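Local coordinates for periplasmic solute binding protein (Pectobacterium atrosepticum, PDB 4RY1) that probably captures a sugar or related solute in the periplasm and delivers it to an ABC-type importer, at residues G164-R176 with M368-Q382. Numbering follows the deposited sequence.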
loop_
_atom_site.group_PDB
_atom_site.type_symbol
_atom_site.label_atom_id
_atom_site.label_comp_id
_atom_site.label_asym_id
_atom_site.label_seq_id
_atom_site.Cartn_x
_atom_site.Cartn_y
_atom_site.Cartn_z
ATOM N N GLY A 164 -11.019 -2.482 -8.234
ATOM C CA GLY A 164 -11.993 -2.966 -9.227
ATOM C C GLY A 164 -11.334 -3.550 -10.463
ATOM O O GLY A 164 -10.494 -4.445 -10.371
ATOM N N ALA A 165 -11.730 -3.020 -11.620
ATOM C CA ALA A 165 -11.203 -3.438 -12.926
ATOM C C ALA A 165 -10.036 -2.568 -13.396
ATOM O O ALA A 165 -9.479 -2.808 -14.455
ATOM C CB ALA A 165 -12.302 -3.448 -13.966
ATOM N N SER A 166 -9.669 -1.560 -12.608
ATOM C CA SER A 166 -8.547 -0.679 -12.945
ATOM C C SER A 166 -7.195 -1.335 -12.658
ATOM O O SER A 166 -6.229 -1.166 -13.409
ATOM C CB SER A 166 -8.668 0.660 -12.197
ATOM O OG SER A 166 -9.807 1.366 -12.659
ATOM N N ASP A 167 -7.129 -2.080 -11.565
ATOM C CA ASP A 167 -5.876 -2.635 -11.080
ATOM C C ASP A 167 -6.259 -3.706 -10.069
ATOM O O ASP A 167 -7.175 -3.491 -9.285
ATOM C CB ASP A 167 -5.087 -1.425 -10.531
ATOM C CG ASP A 167 -4.053 -1.726 -9.479
ATOM O OD1 ASP A 167 -4.244 -2.559 -8.584
ATOM O OD2 ASP A 167 -3.020 -1.006 -9.546
ATOM N N VAL A 168 -5.608 -4.872 -10.125
ATOM C CA VAL A 168 -5.912 -5.975 -9.201
ATOM C C VAL A 168 -4.641 -6.370 -8.422
ATOM O O VAL A 168 -4.380 -7.521 -8.106
ATOM C CB VAL A 168 -6.624 -7.161 -9.887
ATOM C CG1 VAL A 168 -7.204 -8.122 -8.841
ATOM C CG2 VAL A 168 -7.720 -6.623 -10.808
ATOM N N LEU A 169 -3.862 -5.366 -8.060
ATOM C CA LEU A 169 -2.662 -5.605 -7.256
ATOM C C LEU A 169 -3.006 -6.221 -5.903
ATOM O O LEU A 169 -2.256 -7.044 -5.371
ATOM C CB LEU A 169 -1.895 -4.302 -7.026
ATOM C CG LEU A 169 -0.685 -4.351 -6.080
ATOM C CD1 LEU A 169 0.376 -5.331 -6.536
ATOM C CD2 LEU A 169 -0.066 -2.978 -5.912
ATOM N N ASP A 170 -4.122 -5.813 -5.307
ATOM C CA ASP A 170 -4.491 -6.379 -3.994
ATOM C C ASP A 170 -4.595 -7.903 -4.029
ATOM O O ASP A 170 -4.050 -8.585 -3.163
ATOM C CB ASP A 170 -5.760 -5.773 -3.384
ATOM C CG ASP A 170 -7.000 -5.920 -4.239
ATOM O OD1 ASP A 170 -6.924 -6.155 -5.457
ATOM O OD2 ASP A 170 -8.076 -5.741 -3.661
ATOM N N ILE A 171 -5.287 -8.445 -5.027
ATOM C CA ILE A 171 -5.460 -9.906 -5.079
ATOM C C ILE A 171 -4.176 -10.590 -5.550
ATOM O O ILE A 171 -3.887 -11.704 -5.087
ATOM C CB ILE A 171 -6.689 -10.340 -5.896
ATOM C CG1 ILE A 171 -7.949 -9.603 -5.426
ATOM C CG2 ILE A 171 -6.878 -11.861 -5.820
ATOM C CD1 ILE A 171 -8.315 -9.767 -3.970
ATOM N N LEU A 172 -3.385 -9.930 -6.389
ATOM C CA LEU A 172 -2.037 -10.444 -6.714
ATOM C C LEU A 172 -1.224 -10.606 -5.437
ATOM O O LEU A 172 -0.522 -11.592 -5.240
ATOM C CB LEU A 172 -1.304 -9.521 -7.670
ATOM C CG LEU A 172 0.131 -9.919 -8.008
ATOM C CD1 LEU A 172 0.129 -11.229 -8.757
ATOM C CD2 LEU A 172 0.778 -8.821 -8.835
ATOM N N THR A 173 -1.328 -9.614 -4.565
ATOM C CA THR A 173 -0.553 -9.600 -3.331
ATOM C C THR A 173 -1.087 -10.643 -2.364
ATOM O O THR A 173 -0.336 -11.304 -1.661
ATOM C CB THR A 173 -0.568 -8.199 -2.695
ATOM O OG1 THR A 173 -0.084 -7.262 -3.660
ATOM C CG2 THR A 173 0.290 -8.163 -1.470
ATOM N N LEU A 174 -2.404 -10.798 -2.330
ATOM C CA LEU A 174 -3.033 -11.845 -1.518
ATOM C C LEU A 174 -2.521 -13.244 -1.948
ATOM O O LEU A 174 -2.164 -14.085 -1.115
ATOM C CB LEU A 174 -4.552 -11.780 -1.640
ATOM C CG LEU A 174 -5.366 -12.663 -0.681
ATOM C CD1 LEU A 174 -5.256 -12.199 0.757
ATOM C CD2 LEU A 174 -6.828 -12.717 -1.103
ATOM N N GLY A 175 -2.483 -13.445 -3.259
ATOM C CA GLY A 175 -1.949 -14.672 -3.866
ATOM C C GLY A 175 -0.481 -14.848 -3.498
ATOM O O GLY A 175 -0.041 -15.937 -3.133
ATOM N N ARG A 176 0.291 -13.771 -3.616
ATOM C CA ARG A 176 1.709 -13.796 -3.218
ATOM C C ARG A 176 1.877 -14.234 -1.762
ATOM O O ARG A 176 2.798 -15.010 -1.435
ATOM C CB ARG A 176 2.345 -12.422 -3.412
ATOM C CG ARG A 176 3.823 -12.420 -3.053
ATOM C CD ARG A 176 4.150 -11.367 -2.041
ATOM N NE ARG A 176 5.510 -11.424 -1.519
ATOM C CZ ARG A 176 5.802 -11.510 -0.234
ATOM N NH1 ARG A 176 4.846 -11.485 0.679
ATOM N NH2 ARG A 176 7.072 -11.567 0.152
ATOM N N MET A 368 7.112 -6.266 -7.707
ATOM C CA MET A 368 5.753 -6.836 -7.685
ATOM C C MET A 368 4.690 -5.764 -7.937
ATOM O O MET A 368 3.598 -6.071 -8.452
ATOM C CB MET A 368 5.491 -7.648 -6.403
ATOM C CG MET A 368 4.970 -6.895 -5.180
ATOM S SD MET A 368 4.380 -7.962 -3.832
ATOM C CE MET A 368 3.328 -8.986 -4.837
ATOM N N GLU A 369 5.019 -4.514 -7.603
ATOM C CA GLU A 369 4.118 -3.373 -7.858
ATOM C C GLU A 369 4.412 -2.608 -9.153
ATOM O O GLU A 369 3.842 -1.544 -9.382
ATOM C CB GLU A 369 4.109 -2.415 -6.673
ATOM C CG GLU A 369 3.828 -3.123 -5.363
ATOM C CD GLU A 369 3.120 -2.251 -4.351
ATOM O OE1 GLU A 369 2.786 -1.090 -4.667
ATOM O OE2 GLU A 369 2.889 -2.736 -3.226
ATOM N N ASN A 370 5.278 -3.153 -10.010
ATOM C CA ASN A 370 5.567 -2.525 -11.307
ATOM C C ASN A 370 4.240 -2.325 -12.049
ATOM O O ASN A 370 3.456 -3.271 -12.139
ATOM C CB ASN A 370 6.534 -3.401 -12.114
ATOM C CG ASN A 370 6.733 -2.921 -13.536
ATOM O OD1 ASN A 370 5.894 -3.170 -14.394
ATOM N ND2 ASN A 370 7.865 -2.276 -13.805
ATOM N N GLN A 371 3.991 -1.135 -12.581
ATOM C CA GLN A 371 2.661 -0.844 -13.134
ATOM C C GLN A 371 2.372 -1.704 -14.375
ATOM O O GLN A 371 1.246 -2.155 -14.549
ATOM C CB GLN A 371 2.498 0.639 -13.479
ATOM N N GLU A 372 3.367 -1.910 -15.243
ATOM C CA GLU A 372 3.164 -2.810 -16.397
ATOM C C GLU A 372 2.839 -4.231 -15.970
ATOM O O GLU A 372 1.979 -4.904 -16.543
ATOM C CB GLU A 372 4.401 -2.875 -17.284
ATOM C CG GLU A 372 4.555 -1.698 -18.197
ATOM C CD GLU A 372 5.709 -1.871 -19.184
ATOM O OE1 GLU A 372 6.733 -1.197 -19.002
ATOM O OE2 GLU A 372 5.603 -2.701 -20.110
ATOM N N LEU A 373 3.557 -4.711 -14.966
ATOM C CA LEU A 373 3.305 -6.061 -14.445
ATOM C C LEU A 373 1.871 -6.164 -13.892
ATOM O O LEU A 373 1.144 -7.119 -14.146
ATOM C CB LEU A 373 4.354 -6.410 -13.398
ATOM C CG LEU A 373 4.284 -7.808 -12.798
ATOM C CD1 LEU A 373 5.692 -8.315 -12.492
ATOM C CD2 LEU A 373 3.424 -7.879 -11.544
ATOM N N VAL A 374 1.486 -5.187 -13.083
ATOM C CA VAL A 374 0.157 -5.193 -12.480
ATOM C C VAL A 374 -0.931 -5.108 -13.556
ATOM O O VAL A 374 -1.956 -5.767 -13.452
ATOM C CB VAL A 374 0.008 -4.055 -11.466
ATOM C CG1 VAL A 374 -1.436 -3.868 -11.030
ATOM C CG2 VAL A 374 0.913 -4.315 -10.272
ATOM N N GLN A 375 -0.701 -4.311 -14.593
ATOM C CA GLN A 375 -1.658 -4.248 -15.715
ATOM C C GLN A 375 -1.731 -5.534 -16.526
ATOM O O GLN A 375 -2.816 -5.941 -16.928
ATOM C CB GLN A 375 -1.386 -3.042 -16.614
ATOM C CG GLN A 375 -1.834 -1.750 -15.949
ATOM C CD GLN A 375 -3.271 -1.812 -15.425
ATOM O OE1 GLN A 375 -4.206 -2.074 -16.193
ATOM N NE2 GLN A 375 -3.452 -1.602 -14.111
ATOM N N LEU A 376 -0.599 -6.213 -16.672
ATOM C CA LEU A 376 -0.574 -7.508 -17.344
ATOM C C LEU A 376 -1.388 -8.540 -16.555
ATOM O O LEU A 376 -2.179 -9.290 -17.116
ATOM C CB LEU A 376 0.861 -7.990 -17.547
ATOM C CG LEU A 376 0.968 -9.157 -18.528
ATOM C CD1 LEU A 376 0.585 -8.734 -19.937
ATOM C CD2 LEU A 376 2.364 -9.752 -18.543
ATOM N N TRP A 377 -1.173 -8.575 -15.246
ATOM C CA TRP A 377 -1.982 -9.381 -14.321
ATOM C C TRP A 377 -3.472 -9.065 -14.465
ATOM O O TRP A 377 -4.311 -9.958 -14.627
ATOM C CB TRP A 377 -1.512 -9.126 -12.880
ATOM C CG TRP A 377 -2.398 -9.601 -11.780
ATOM C CD1 TRP A 377 -3.167 -8.818 -10.966
ATOM C CD2 TRP A 377 -2.582 -10.952 -11.313
ATOM N NE1 TRP A 377 -3.827 -9.586 -10.053
ATOM C CE2 TRP A 377 -3.488 -10.897 -10.231
ATOM C CE3 TRP A 377 -2.081 -12.196 -11.707
ATOM C CZ2 TRP A 377 -3.873 -12.019 -9.522
ATOM C CZ3 TRP A 377 -2.480 -13.323 -11.009
ATOM C CH2 TRP A 377 -3.378 -13.235 -9.941
ATOM N N THR A 378 -3.782 -7.777 -14.416
ATOM C CA THR A 378 -5.173 -7.299 -14.450
ATOM C C THR A 378 -5.882 -7.708 -15.741
ATOM O O THR A 378 -6.986 -8.277 -15.714
ATOM C CB THR A 378 -5.204 -5.773 -14.245
ATOM O OG1 THR A 378 -4.653 -5.468 -12.945
ATOM C CG2 THR A 378 -6.615 -5.216 -14.359
ATOM N N THR A 379 -5.208 -7.467 -16.860
ATOM C CA THR A 379 -5.738 -7.862 -18.171
ATOM C C THR A 379 -5.840 -9.396 -18.307
ATOM O O THR A 379 -6.776 -9.917 -18.935
ATOM C CB THR A 379 -4.968 -7.197 -19.321
ATOM O OG1 THR A 379 -3.588 -7.555 -19.268
ATOM C CG2 THR A 379 -5.103 -5.690 -19.240
ATOM N N SER A 380 -4.909 -10.114 -17.694
ATOM C CA SER A 380 -4.976 -11.585 -17.694
ATOM C C SER A 380 -6.208 -12.068 -16.949
ATOM O O SER A 380 -6.888 -12.986 -17.402
ATOM C CB SER A 380 -3.738 -12.203 -17.055
ATOM O OG SER A 380 -2.580 -11.896 -17.807
ATOM N N LEU A 381 -6.496 -11.466 -15.796
ATOM C CA LEU A 381 -7.723 -11.821 -15.053
ATOM C C LEU A 381 -8.987 -11.543 -15.874
ATOM O O LEU A 381 -9.939 -12.317 -15.843
ATOM C CB LEU A 381 -7.812 -11.064 -13.721
ATOM C CG LEU A 381 -6.629 -11.302 -12.792
ATOM C CD1 LEU A 381 -6.900 -10.558 -11.495
ATOM C CD2 LEU A 381 -6.293 -12.756 -12.535
ATOM N N GLN A 382 -8.966 -10.428 -16.595
ATOM C CA GLN A 382 -10.069 -10.036 -17.471
ATOM C C GLN A 382 -10.248 -11.055 -18.605
ATOM O O GLN A 382 -11.349 -11.440 -18.912
ATOM C CB GLN A 382 -9.894 -8.599 -17.953
ATOM C CG GLN A 382 -10.122 -7.649 -16.781
ATOM C CD GLN A 382 -9.628 -6.239 -16.979
ATOM O OE1 GLN A 382 -9.115 -5.867 -18.037
ATOM N NE2 GLN A 382 -9.799 -5.418 -15.933
HETATM O O HOH W 1 -7.132 -2.107 -16.215
HETATM O O HOH W 2 0.621 -4.773 -2.598
#
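Val168, the N-cap residue of helix 169-183, is gripped at both backbone polar atoms by side chains of helix 371-385. Thr378 OG1 accepts from Val168 N at 3.0 Å and gives its own proton to Val374 O, so the hydroxyl serves as both acceptor and donor. Val168 O receives Trp377 NE1 at 2.9 Å; the indole donor stands 50° above the carbonyl plane, and Leu172 N, one helical turn on, is the second donor. The preceding turn is held similarly: Gln375 NE2 reaches Ser166 O at 2.9 Å, nearly within its own amide plane (N-H...O 158°), while Gln382 NE2 bonds chiefly to Gln221 OE1 and only weakly to Ala165 O. Asp167 OD1 accepts from Leu169 N, an Asx turn.

Apolar packing flanks this polar seam. Trp377 carries CG anti to its backbone N, which sends the indole across to Val168 and Leu172. Leu172 CB lies 3.7 Å from the centroid of the Trp377 five-membered ring, a CH-pi contact, with CD1 over the same face; Leu381 CD1 lies over the opposite face, toward its rim. Val168 CG1 meets Leu381 CD1 tip to tip at 3.6 Å. Met368 O, by contrast, is buried without a polar partner, near Leu169 CD1 (3.8 Å).

Helix 371-385 thus holds the loop and start of a sequence-distant helix in this PBP-clan fold. The two helix segments cross almost perpendicularly, at 92° with axes 10.1 Å apart. Helix 199-214 packs against Trp377 and Leu381, strand 107-123 adjoins Leu169 and Thr173, and helix 391-409 touches Ser380.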